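Local coordinates for electron transfer flavoprotein, beta subunit (Thermotoga maritima, PDB 7KOE), which binds FAD and probably works in electron transfer as the beta subunit of an electron transfer flavoprotein, at residues Y68-G73 against W114-I119; E91-S96 against I219-K224. All blocks are in the same frame, centred on the assembly; numbering follows the deposited sequence.

Interaction 1 of 2, residues Y68-G73 against W114-I119. With FAD (flavin-adenine dinucleotide), chain I.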
ATOM      1  N   TYR A  68     -45.022 -20.129 -20.076  1.00 26.91           N
ATOM      2  CA  TYR A  68     -43.792 -19.410 -20.357  1.00 26.91           C
ATOM      3  C   TYR A  68     -43.254 -18.863 -19.047  1.00 26.91           C
ATOM      4  O   TYR A  68     -44.001 -18.713 -18.080  1.00 26.91           O
ATOM      5  CB  TYR A  68     -44.023 -18.259 -21.333  1.00 26.91           C
ATOM      6  CG  TYR A  68     -43.955 -18.639 -22.788  1.00 26.91           C
ATOM      7  CD1 TYR A  68     -44.672 -19.720 -23.280  1.00 26.91           C
ATOM      8  CD2 TYR A  68     -43.184 -17.905 -23.675  1.00 26.91           C
ATOM      9  CE1 TYR A  68     -44.614 -20.065 -24.611  1.00 26.91           C
ATOM     10  CE2 TYR A  68     -43.122 -18.239 -25.009  1.00 26.91           C
ATOM     11  CZ  TYR A  68     -43.839 -19.322 -25.471  1.00 26.91           C
ATOM     12  OH  TYR A  68     -43.780 -19.664 -26.800  1.00 26.91           O
ATOM     13  N   VAL A  69     -41.961 -18.573 -19.008  1.00 22.82           N
ATOM     14  CA  VAL A  69     -41.335 -17.935 -17.858  1.00 22.82           C
ATOM     15  C   VAL A  69     -40.462 -16.799 -18.371  1.00 22.82           C
ATOM     16  O   VAL A  69     -39.742 -16.959 -19.359  1.00 22.82           O
ATOM     17  CB  VAL A  69     -40.564 -18.957 -16.990  1.00 22.82           C
ATOM     18  CG1 VAL A  69     -39.615 -19.789 -17.795  1.00 22.82           C
ATOM     19  CG2 VAL A  69     -39.802 -18.281 -15.883  1.00 22.82           C
ATOM     20  N   ILE A  70     -40.581 -15.630 -17.749  1.00 22.17           N
ATOM     21  CA  ILE A  70     -39.953 -14.418 -18.251  1.00 22.17           C
ATOM     22  C   ILE A  70     -39.150 -13.774 -17.129  1.00 22.17           C
ATOM     23  O   ILE A  70     -39.550 -13.806 -15.961  1.00 22.17           O
ATOM     24  CB  ILE A  70     -41.009 -13.458 -18.850  1.00 22.17           C
ATOM     25  CG1 ILE A  70     -40.370 -12.224 -19.483  1.00 22.17           C
ATOM     26  CG2 ILE A  70     -42.060 -13.065 -17.833  1.00 22.17           C
ATOM     27  CD1 ILE A  70     -41.354 -11.339 -20.175  1.00 22.17           C
ATOM     28  N   THR A  71     -37.978 -13.246 -17.474  1.00 27.22           N
ATOM     29  CA  THR A  71     -37.127 -12.553 -16.521  1.00 27.22           C
ATOM     30  C   THR A  71     -36.518 -11.337 -17.191  1.00 27.22           C
ATOM     31  O   THR A  71     -35.932 -11.447 -18.270  1.00 27.22           O
ATOM     32  CB  THR A  71     -36.015 -13.460 -15.992  1.00 27.22           C
ATOM     33  OG1 THR A  71     -36.587 -14.661 -15.474  1.00 27.22           O
ATOM     34  CG2 THR A  71     -35.240 -12.775 -14.883  1.00 27.22           C
ATOM     35  N   MET A  72     -36.671 -10.186 -16.557  1.00 32.28           N
ATOM     36  CA  MET A  72     -35.960  -8.970 -16.928  1.00 32.28           C
ATOM     37  C   MET A  72     -34.807  -8.836 -15.944  1.00 32.28           C
ATOM     38  O   MET A  72     -35.008  -8.457 -14.789  1.00 32.28           O
ATOM     39  CB  MET A  72     -36.885  -7.761 -16.885  1.00 32.28           C
ATOM     40  CG  MET A  72     -36.208  -6.451 -17.209  1.00 32.28           C
ATOM     41  SD  MET A  72     -36.828  -5.084 -16.222  1.00 32.28           S
ATOM     42  CE  MET A  72     -35.734  -5.156 -14.811  1.00 32.28           C
ATOM     43  N   GLY A  73     -33.603  -9.170 -16.389  1.00 33.16           N
ATOM     44  CA  GLY A  73     -32.464  -9.141 -15.509  1.00 33.16           C
ATOM     45  C   GLY A  73     -31.136  -9.048 -16.227  1.00 33.16           C
ATOM     46  O   GLY A  73     -31.068  -8.776 -17.428  1.00 33.16           O
ATOM     47  N   TRP A 114     -44.476  -5.098 -21.713  1.00 42.08           N
ATOM     48  CA  TRP A 114     -44.122  -5.257 -23.113  1.00 42.08           C
ATOM     49  C   TRP A 114     -43.366  -6.547 -23.378  1.00 42.08           C
ATOM     50  O   TRP A 114     -43.263  -6.962 -24.536  1.00 42.08           O
ATOM     51  CB  TRP A 114     -43.308  -4.058 -23.593  1.00 42.08           C
ATOM     52  CG  TRP A 114     -44.172  -2.884 -23.887  1.00 42.08           C
ATOM     53  CD1 TRP A 114     -44.224  -1.717 -23.195  1.00 42.08           C
ATOM     54  CD2 TRP A 114     -45.138  -2.773 -24.940  1.00 42.08           C
ATOM     55  NE1 TRP A 114     -45.153  -0.877 -23.754  1.00 42.08           N
ATOM     56  CE2 TRP A 114     -45.728  -1.503 -24.827  1.00 42.08           C
ATOM     57  CE3 TRP A 114     -45.556  -3.621 -25.970  1.00 42.08           C
ATOM     58  CZ2 TRP A 114     -46.712  -1.058 -25.703  1.00 42.08           C
ATOM     59  CZ3 TRP A 114     -46.532  -3.180 -26.835  1.00 42.08           C
ATOM     60  CH2 TRP A 114     -47.100  -1.911 -26.699  1.00 42.08           C
ATOM     61  N   GLY A 115     -42.842  -7.191 -22.335  1.00 35.66           N
ATOM     62  CA  GLY A 115     -42.282  -8.517 -22.511  1.00 35.66           C
ATOM     63  C   GLY A 115     -43.357  -9.573 -22.666  1.00 35.66           C
ATOM     64  O   GLY A 115     -43.255 -10.453 -23.521  1.00 35.66           O
ATOM     65  N   ILE A 116     -44.408  -9.492 -21.848  1.00 34.54           N
ATOM     66  CA  ILE A 116     -45.510 -10.442 -21.950  1.00 34.54           C
ATOM     67  C   ILE A 116     -46.372 -10.124 -23.170  1.00 34.54           C
ATOM     68  O   ILE A 116     -46.973 -11.028 -23.767  1.00 34.54           O
ATOM     69  CB  ILE A 116     -46.305 -10.443 -20.628  1.00 34.54           C
ATOM     70  CG1 ILE A 116     -45.415 -10.901 -19.481  1.00 34.54           C
ATOM     71  CG2 ILE A 116     -47.476 -11.392 -20.653  1.00 34.54           C
ATOM     72  CD1 ILE A 116     -45.981 -10.598 -18.129  1.00 34.54           C
ATOM     73  N   LYS A 117     -46.401  -8.860 -23.600  1.00 40.18           N
ATOM     74  CA  LYS A 117     -47.154  -8.503 -24.800  1.00 40.18           C
ATOM     75  C   LYS A 117     -46.538  -9.097 -26.060  1.00 40.18           C
ATOM     76  O   LYS A 117     -47.257  -9.363 -27.027  1.00 40.18           O
ATOM     77  CB  LYS A 117     -47.254  -6.986 -24.938  1.00 40.18           C
ATOM     78  CG  LYS A 117     -48.500  -6.391 -24.309  1.00 40.18           C
ATOM     79  CD  LYS A 117     -49.754  -6.906 -24.982  1.00 40.18           C
ATOM     80  CE  LYS A 117     -51.001  -6.405 -24.277  1.00 40.18           C
ATOM     81  NZ  LYS A 117     -52.238  -6.879 -24.953  1.00 40.18           N
ATOM     82  N   LYS A 118     -45.221  -9.318 -26.069  1.00 39.81           N
ATOM     83  CA  LYS A 118     -44.611 -10.027 -27.187  1.00 39.81           C
ATOM     84  C   LYS A 118     -44.827 -11.532 -27.083  1.00 39.81           C
ATOM     85  O   LYS A 118     -44.900 -12.216 -28.110  1.00 39.81           O
ATOM     86  CB  LYS A 118     -43.120  -9.701 -27.275  1.00 39.81           C
ATOM     87  CG  LYS A 118     -42.498 -10.088 -28.603  1.00 39.81           C
ATOM     88  CD  LYS A 118     -41.198  -9.370 -28.875  1.00 39.81           C
ATOM     89  CE  LYS A 118     -40.663  -9.775 -30.238  1.00 39.81           C
ATOM     90  NZ  LYS A 118     -39.420  -9.052 -30.601  1.00 39.81           N
ATOM     91  N   ILE A 119     -44.936 -12.057 -25.860  1.00 35.56           N
ATOM     92  CA  ILE A 119     -45.344 -13.445 -25.663  1.00 35.56           C
ATOM     93  C   ILE A 119     -46.773 -13.642 -26.149  1.00 35.56           C
ATOM     94  O   ILE A 119     -47.102 -14.684 -26.732  1.00 35.56           O
ATOM     95  CB  ILE A 119     -45.174 -13.831 -24.180  1.00 35.56           C
ATOM     96  CG1 ILE A 119     -43.710 -13.718 -23.763  1.00 35.56           C
ATOM     97  CG2 ILE A 119     -45.652 -15.237 -23.910  1.00 35.56           C
ATOM     98  CD1 ILE A 119     -43.469 -14.013 -22.300  1.00 35.56           C
TER
HETATM   99  PA  FAD I 301     -40.889  -7.718  -6.255  1.00 30.92           P
HETATM  100  O1A FAD I 301     -41.277  -7.760  -4.818  1.00 30.92           O
HETATM  101  O2A FAD I 301     -41.580  -6.754  -7.156  1.00 30.92           O
HETATM  102  O5B FAD I 301     -41.004  -9.185  -6.879  1.00 30.92           O
HETATM  103  C5B FAD I 301     -42.324  -9.758  -7.006  1.00 30.92           C
HETATM  104  C4B FAD I 301     -42.330 -10.751  -8.140  1.00 30.92           C
HETATM  105  O4B FAD I 301     -42.299 -10.039  -9.401  1.00 30.92           O
HETATM  106  C3B FAD I 301     -41.131 -11.698  -8.225  1.00 30.92           C
HETATM  107  O3B FAD I 301     -41.287 -12.826  -7.376  1.00 30.92           O
HETATM  108  C2B FAD I 301     -41.197 -12.100  -9.699  1.00 30.92           C
HETATM  109  O2B FAD I 301     -42.188 -13.071  -9.952  1.00 30.92           O
HETATM  110  C1B FAD I 301     -41.549 -10.766 -10.348  1.00 30.92           C
HETATM  111  N9A FAD I 301     -40.372  -9.990 -10.692  1.00 30.92           N
HETATM  112  C8A FAD I 301     -39.658  -9.151  -9.884  1.00 30.92           C
HETATM  113  N7A FAD I 301     -38.634  -8.608 -10.499  1.00 30.92           N
HETATM  114  C5A FAD I 301     -38.681  -9.130 -11.784  1.00 30.92           C
HETATM  115  C6A FAD I 301     -37.868  -8.949 -12.917  1.00 30.92           C
HETATM  116  N6A FAD I 301     -36.799  -8.159 -12.943  1.00 30.92           N
HETATM  117  N1A FAD I 301     -38.202  -9.633 -14.036  1.00 30.92           N
HETATM  118  C2A FAD I 301     -39.276 -10.430 -14.004  1.00 30.92           C
HETATM  119  N3A FAD I 301     -40.112 -10.674 -13.001  1.00 30.92           N
HETATM  120  C4A FAD I 301     -39.751  -9.985 -11.908  1.00 30.92           C
HETATM  121  N1  FAD I 301     -37.735  -0.557  -6.638  1.00 30.92           N
HETATM  122  C2  FAD I 301     -38.873   0.084  -6.298  1.00 30.92           C
HETATM  123  O2  FAD I 301     -39.791   0.208  -7.105  1.00 30.92           O
HETATM  124  N3  FAD I 301     -39.059   0.612  -5.066  1.00 30.92           N
HETATM  125  C4  FAD I 301     -38.100   0.528  -4.089  1.00 30.92           C
HETATM  126  O4  FAD I 301     -38.309   1.017  -2.990  1.00 30.92           O
HETATM  127  C4X FAD I 301     -36.900  -0.127  -4.401  1.00 30.92           C
HETATM  128  N5  FAD I 301     -35.977  -0.213  -3.480  1.00 30.92           N
HETATM  129  C5X FAD I 301     -34.815  -0.855  -3.813  1.00 30.92           C
HETATM  130  C6  FAD I 301     -33.807  -0.954  -2.839  1.00 30.92           C
HETATM  131  C7  FAD I 301     -32.616  -1.582  -3.102  1.00 30.92           C
HETATM  132  C7M FAD I 301     -31.556  -1.668  -2.035  1.00 30.92           C
HETATM  133  C8  FAD I 301     -32.395  -2.144  -4.381  1.00 30.92           C
HETATM  134  C8M FAD I 301     -31.096  -2.840  -4.693  1.00 30.92           C
HETATM  135  C9  FAD I 301     -33.376  -2.057  -5.344  1.00 30.92           C
HETATM  136  C9A FAD I 301     -34.597  -1.415  -5.086  1.00 30.92           C
HETATM  137  N10 FAD I 301     -35.607  -1.306  -6.037  1.00 30.92           N
HETATM  138  C10 FAD I 301     -36.788  -0.660  -5.732  1.00 30.92           C
HETATM  139  C1' FAD I 301     -35.414  -1.882  -7.379  1.00 30.92           C
HETATM  140  C2' FAD I 301     -36.454  -2.934  -7.706  1.00 30.92           C
HETATM  141  O2' FAD I 301     -36.148  -4.141  -7.026  1.00 30.92           O
HETATM  142  C3' FAD I 301     -36.505  -3.218  -9.208  1.00 30.92           C
HETATM  143  O3' FAD I 301     -37.218  -2.170  -9.849  1.00 30.92           O
HETATM  144  C4' FAD I 301     -37.145  -4.565  -9.553  1.00 30.92           C
HETATM  145  O4' FAD I 301     -37.621  -4.554 -10.900  1.00 30.92           O
HETATM  146  C5' FAD I 301     -38.288  -4.914  -8.629  1.00 30.92           C
HETATM  147  O5' FAD I 301     -37.893  -6.009  -7.763  1.00 30.92           O
HETATM  148  P   FAD I 301     -38.489  -6.080  -6.281  1.00 30.92           P
HETATM  149  O1P FAD I 301     -37.369  -6.199  -5.304  1.00 30.92           O
HETATM  150  O2P FAD I 301     -39.443  -4.946  -6.127  1.00 30.92           O
HETATM  151  O3P FAD I 301     -39.316  -7.446  -6.338  1.00 30.92           O

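Interaction 2 of 2, residues E91-S96 against I219-K224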
ATOM      1  N   GLU A  91     -41.374 -22.709 -22.358  1.00 27.06           N
ATOM      2  CA  GLU A  91     -40.410 -21.767 -22.895  1.00 27.06           C
ATOM      3  C   GLU A  91     -39.948 -20.803 -21.818  1.00 27.06           C
ATOM      4  O   GLU A  91     -40.654 -20.535 -20.847  1.00 27.06           O
ATOM      5  CB  GLU A  91     -40.985 -20.978 -24.073  1.00 27.06           C
ATOM      6  CG  GLU A  91     -41.285 -21.812 -25.301  1.00 27.06           C
ATOM      7  CD  GLU A  91     -40.035 -22.325 -25.976  1.00 27.06           C
ATOM      8  OE1 GLU A  91     -39.057 -21.555 -26.081  1.00 27.06           O
ATOM      9  OE2 GLU A  91     -40.028 -23.497 -26.403  1.00 27.06           O
ATOM     10  N   ALA A  92     -38.743 -20.286 -22.009  1.00 25.77           N
ATOM     11  CA  ALA A  92     -38.194 -19.229 -21.181  1.00 25.77           C
ATOM     12  C   ALA A  92     -37.883 -18.030 -22.058  1.00 25.77           C
ATOM     13  O   ALA A  92     -37.517 -18.177 -23.225  1.00 25.77           O
ATOM     14  CB  ALA A  92     -36.935 -19.675 -20.446  1.00 25.77           C
ATOM     15  N   VAL A  93     -38.041 -16.842 -21.491  1.00 25.65           N
ATOM     16  CA  VAL A  93     -37.883 -15.596 -22.226  1.00 25.65           C
ATOM     17  C   VAL A  93     -37.015 -14.670 -21.393  1.00 25.65           C
ATOM     18  O   VAL A  93     -37.305 -14.430 -20.218  1.00 25.65           O
ATOM     19  CB  VAL A  93     -39.247 -14.950 -22.537  1.00 25.65           C
ATOM     20  CG1 VAL A  93     -39.097 -13.482 -22.834  1.00 25.65           C
ATOM     21  CG2 VAL A  93     -39.908 -15.650 -23.703  1.00 25.65           C
ATOM     22  N   HIS A  94     -35.944 -14.168 -21.987  1.00 30.36           N
ATOM     23  CA  HIS A  94     -35.035 -13.267 -21.305  1.00 30.36           C
ATOM     24  C   HIS A  94     -35.179 -11.867 -21.874  1.00 30.36           C
ATOM     25  O   HIS A  94     -35.138 -11.680 -23.092  1.00 30.36           O
ATOM     26  CB  HIS A  94     -33.594 -13.747 -21.439  1.00 30.36           C
ATOM     27  CG  HIS A  94     -32.684 -13.204 -20.388  1.00 30.36           C
ATOM     28  ND1 HIS A  94     -31.325 -13.417 -20.400  1.00 30.36           N
ATOM     29  CD2 HIS A  94     -32.937 -12.449 -19.295  1.00 30.36           C
ATOM     30  CE1 HIS A  94     -30.779 -12.819 -19.359  1.00 30.36           C
ATOM     31  NE2 HIS A  94     -31.736 -12.223 -18.672  1.00 30.36           N
ATOM     32  N   LEU A  95     -35.360 -10.891 -20.997  1.00 31.17           N
ATOM     33  CA  LEU A  95     -35.331  -9.483 -21.367  1.00 31.17           C
ATOM     34  C   LEU A  95     -33.975  -8.965 -20.911  1.00 31.17           C
ATOM     35  O   LEU A  95     -33.847  -8.380 -19.836  1.00 31.17           O
ATOM     36  CB  LEU A  95     -36.478  -8.716 -20.732  1.00 31.17           C
ATOM     37  CG  LEU A  95     -37.855  -9.370 -20.799  1.00 31.17           C
ATOM     38  CD1 LEU A  95     -38.836  -8.560 -19.993  1.00 31.17           C
ATOM     39  CD2 LEU A  95     -38.319  -9.499 -22.234  1.00 31.17           C
ATOM     40  N   SER A  96     -32.958  -9.186 -21.735  1.00 39.66           N
ATOM     41  CA  SER A  96     -31.583  -8.878 -21.372  1.00 39.66           C
ATOM     42  C   SER A  96     -31.102  -7.692 -22.188  1.00 39.66           C
ATOM     43  O   SER A  96     -30.931  -7.801 -23.407  1.00 39.66           O
ATOM     44  CB  SER A  96     -30.664 -10.080 -21.595  1.00 39.66           C
ATOM     45  OG  SER A  96     -29.329  -9.751 -21.250  1.00 39.66           O
ATOM     46  N   ILE A 219     -35.119 -17.382 -24.891  1.00 29.19           N
ATOM     47  CA  ILE A 219     -35.298 -16.415 -25.968  1.00 29.19           C
ATOM     48  C   ILE A 219     -34.932 -15.035 -25.434  1.00 29.19           C
ATOM     49  O   ILE A 219     -35.640 -14.484 -24.588  1.00 29.19           O
ATOM     50  CB  ILE A 219     -36.732 -16.438 -26.501  1.00 29.19           C
ATOM     51  CG1 ILE A 219     -37.171 -17.874 -26.762  1.00 29.19           C
ATOM     52  CG2 ILE A 219     -36.833 -15.630 -27.769  1.00 29.19           C
ATOM     53  CD1 ILE A 219     -38.656 -18.026 -26.919  1.00 29.19           C
ATOM     54  N   VAL A 220     -33.834 -14.474 -25.918  1.00 31.82           N
ATOM     55  CA  VAL A 220     -33.362 -13.179 -25.447  1.00 31.82           C
ATOM     56  C   VAL A 220     -33.987 -12.081 -26.292  1.00 31.82           C
ATOM     57  O   VAL A 220     -33.919 -12.119 -27.526  1.00 31.82           O
ATOM     58  CB  VAL A 220     -31.830 -13.101 -25.489  1.00 31.82           C
ATOM     59  CG1 VAL A 220     -31.352 -11.856 -24.779  1.00 31.82           C
ATOM     60  CG2 VAL A 220     -31.232 -14.330 -24.852  1.00 31.82           C
ATOM     61  N   TRP A 221     -34.591 -11.098 -25.629  1.00 35.45           N
ATOM     62  CA  TRP A 221     -35.208  -9.954 -26.287  1.00 35.45           C
ATOM     63  C   TRP A 221     -34.607  -8.681 -25.716  1.00 35.45           C
ATOM     64  O   TRP A 221     -34.643  -8.464 -24.500  1.00 35.45           O
ATOM     65  CB  TRP A 221     -36.723  -9.961 -26.096  1.00 35.45           C
ATOM     66  CG  TRP A 221     -37.422 -10.978 -26.919  1.00 35.45           C
ATOM     67  CD1 TRP A 221     -36.971 -11.556 -28.062  1.00 35.45           C
ATOM     68  CD2 TRP A 221     -38.706 -11.547 -26.662  1.00 35.45           C
ATOM     69  NE1 TRP A 221     -37.894 -12.452 -28.536  1.00 35.45           N
ATOM     70  CE2 TRP A 221     -38.970 -12.464 -27.691  1.00 35.45           C
ATOM     71  CE3 TRP A 221     -39.660 -11.366 -25.660  1.00 35.45           C
ATOM     72  CZ2 TRP A 221     -40.147 -13.202 -27.746  1.00 35.45           C
ATOM     73  CZ3 TRP A 221     -40.822 -12.098 -25.716  1.00 35.45           C
ATOM     74  CH2 TRP A 221     -41.058 -13.004 -26.750  1.00 35.45           C
ATOM     75  N   THR A 222     -34.048  -7.847 -26.586  1.00 44.66           N
ATOM     76  CA  THR A 222     -33.504  -6.563 -26.184  1.00 44.66           C
ATOM     77  C   THR A 222     -34.608  -5.508 -26.204  1.00 44.66           C
ATOM     78  O   THR A 222     -35.788  -5.812 -26.384  1.00 44.66           O
ATOM     79  CB  THR A 222     -32.341  -6.170 -27.091  1.00 44.66           C
ATOM     80  OG1 THR A 222     -32.731  -6.333 -28.460  1.00 44.66           O
ATOM     81  CG2 THR A 222     -31.129  -7.037 -26.811  1.00 44.66           C
ATOM     82  N   HIS A 223     -34.226  -4.246 -26.015  1.00 48.51           N
ATOM     83  CA  HIS A 223     -35.211  -3.174 -26.041  1.00 48.51           C
ATOM     84  C   HIS A 223     -35.668  -2.836 -27.453  1.00 48.51           C
ATOM     85  O   HIS A 223     -36.735  -2.236 -27.616  1.00 48.51           O
ATOM     86  CB  HIS A 223     -34.654  -1.926 -25.351  1.00 48.51           C
ATOM     87  CG  HIS A 223     -33.747  -1.108 -26.212  1.00 48.51           C
ATOM     88  ND1 HIS A 223     -32.423  -1.430 -26.415  1.00 48.51           N
ATOM     89  CD2 HIS A 223     -33.969   0.028 -26.913  1.00 48.51           C
ATOM     90  CE1 HIS A 223     -31.871  -0.531 -27.209  1.00 48.51           C
ATOM     91  NE2 HIS A 223     -32.787   0.365 -27.525  1.00 48.51           N
ATOM     92  N   LYS A 224     -34.893  -3.205 -28.472  1.00 50.04           N
ATOM     93  CA  LYS A 224     -35.357  -3.081 -29.846  1.00 50.04           C
ATOM     94  C   LYS A 224     -36.351  -4.180 -30.197  1.00 50.04           C
ATOM     95  O   LYS A 224     -37.255  -3.960 -31.012  1.00 50.04           O
ATOM     96  CB  LYS A 224     -34.154  -3.101 -30.797  1.00 50.04           C
ATOM     97  CG  LYS A 224     -34.484  -2.939 -32.274  1.00 50.04           C
ATOM     98  CD  LYS A 224     -35.067  -1.566 -32.563  1.00 50.04           C
ATOM     99  CE  LYS A 224     -35.294  -1.366 -34.051  1.00 50.04           C
ATOM    100  NZ  LYS A 224     -36.356  -2.273 -34.565  1.00 50.04           N
TER

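Interaction 1 of 2, residues Y68-G73 against W114-I119
Ile-70 on the strand pushes its CD1 against the backbone of Gly-115 on helix 105-119, within the alpha/beta, nucleotide-binding fold that electron transfer flavoproteins share with other members of the HUP clan. The helix lies across one face of the parallel sheet, running roughly against strand 66-72 at 149°, with the two short axes 9.7 Å apart. The packed part of the contact gathers round that methyl. With CG1 anti to the backbone N (chi1 -176°) and the chain extended, Ile-70 CD1 stretches toward the helix, 3.7 Å from Gly-115 C. Two more isoleucines flank the methyl: CG1 of Ile-116 lies 4.1 Å from Ile-70 CD1, and CD1 of Ile-119 4.0 Å from it. Branched aliphatic chains suit this buried layer between sheet and helix, which Val-15 and Cys-17 of strand 13-22 extend. Tyr-68 CD2 meets Ile-119 CG2 obliquely at 3.6 Å; a tyrosine suits the place because its ring carbons serve the apolar layer while its OH bonds to Arg-122. On the looser side of the helix, Trp-114 leads its ring away from the strand, and Lys-117 and Lys-118, partly exposed, do not touch it; Lys-118 NZ bonds to Asp-225 O. Past the packed region, the strand reads the adenine of FAD with backbone atoms: Met-72 N donates to FAD N1A at 3.0 Å, and FAD N6A donates to Met-72 O.

Interaction 2 of 2, residues E91-S96 against I219-K224
Ile-219 and Ala-92 open a ladder of backbone hydrogen bonds: Ile-219 N donates to Ala-92 O at 3.0 Å, from above the carbonyl plane. The next rung runs the other way, with His-94 N donating to Ile-219 O at 2.6 Å. His-94 O then accepts from Trp-221 N, the donor almost in line with the C=O bond (169°). A weak bond from Ser-96 N to Trp-221 O ends the series. Ile-219 thus bonds to the residues before and after Val-93, the parallel pattern, and strand 219-220 is a short parallel addition beside strand 91-95 in the alpha/beta sheet of this domain. Strand 66-72, on the other side, receives Val-93 N, while Ala-92 N is bonded to Tyr-216 OH. Glu-91 OE1 lies 3.6 Å from Ile-219 CD1 but has its polar partner in the same Tyr-216 OH. The short hydroxyl side chain of Thr-222 suits the N-cap of helix 223-226, its OG1 bonded to Asp-225 OD2 in the first turn. Trp-221 swings its indole back across Val-93, CG lying anti to the carbonyl carbon (chi1 -74°): Val-93 CG1 is 3.6 Å from Trp-221 CE3, Val-93 CG2 sits over one ring face, and Leu-95 CD2 comes to the edge. An alanine here would probably leave a gap beside Val-93 and Leu-95 and deprive Lys-118 of its cation-pi partner. On the opposite face, Val-220 CG1 touches Ser-96 CB at 3.7 Å.

Strands 66-72 and 91-95 are neighbours in one sheet, which brings the centres of interactions 1 and 2 within 7 Å of each other. Across that seam Val-69 O faces Val-93 N at 2.7 Å and Thr-71 O faces Leu-95 N at 2.8 Å, both probable hydrogen bonds. Along the chain the segments alternate: 68-73, 91-96, 114-119, then 219-224 after a long excursion through other strands. Helix 105-119 follows strand 91-95 and covers the face that both contacts share, with Ile-119 also touching Trp-221. The late segment 219-224 thus adds an outer strand beside 91-95, while strand 66-72 lies one place further in and contacts FAD.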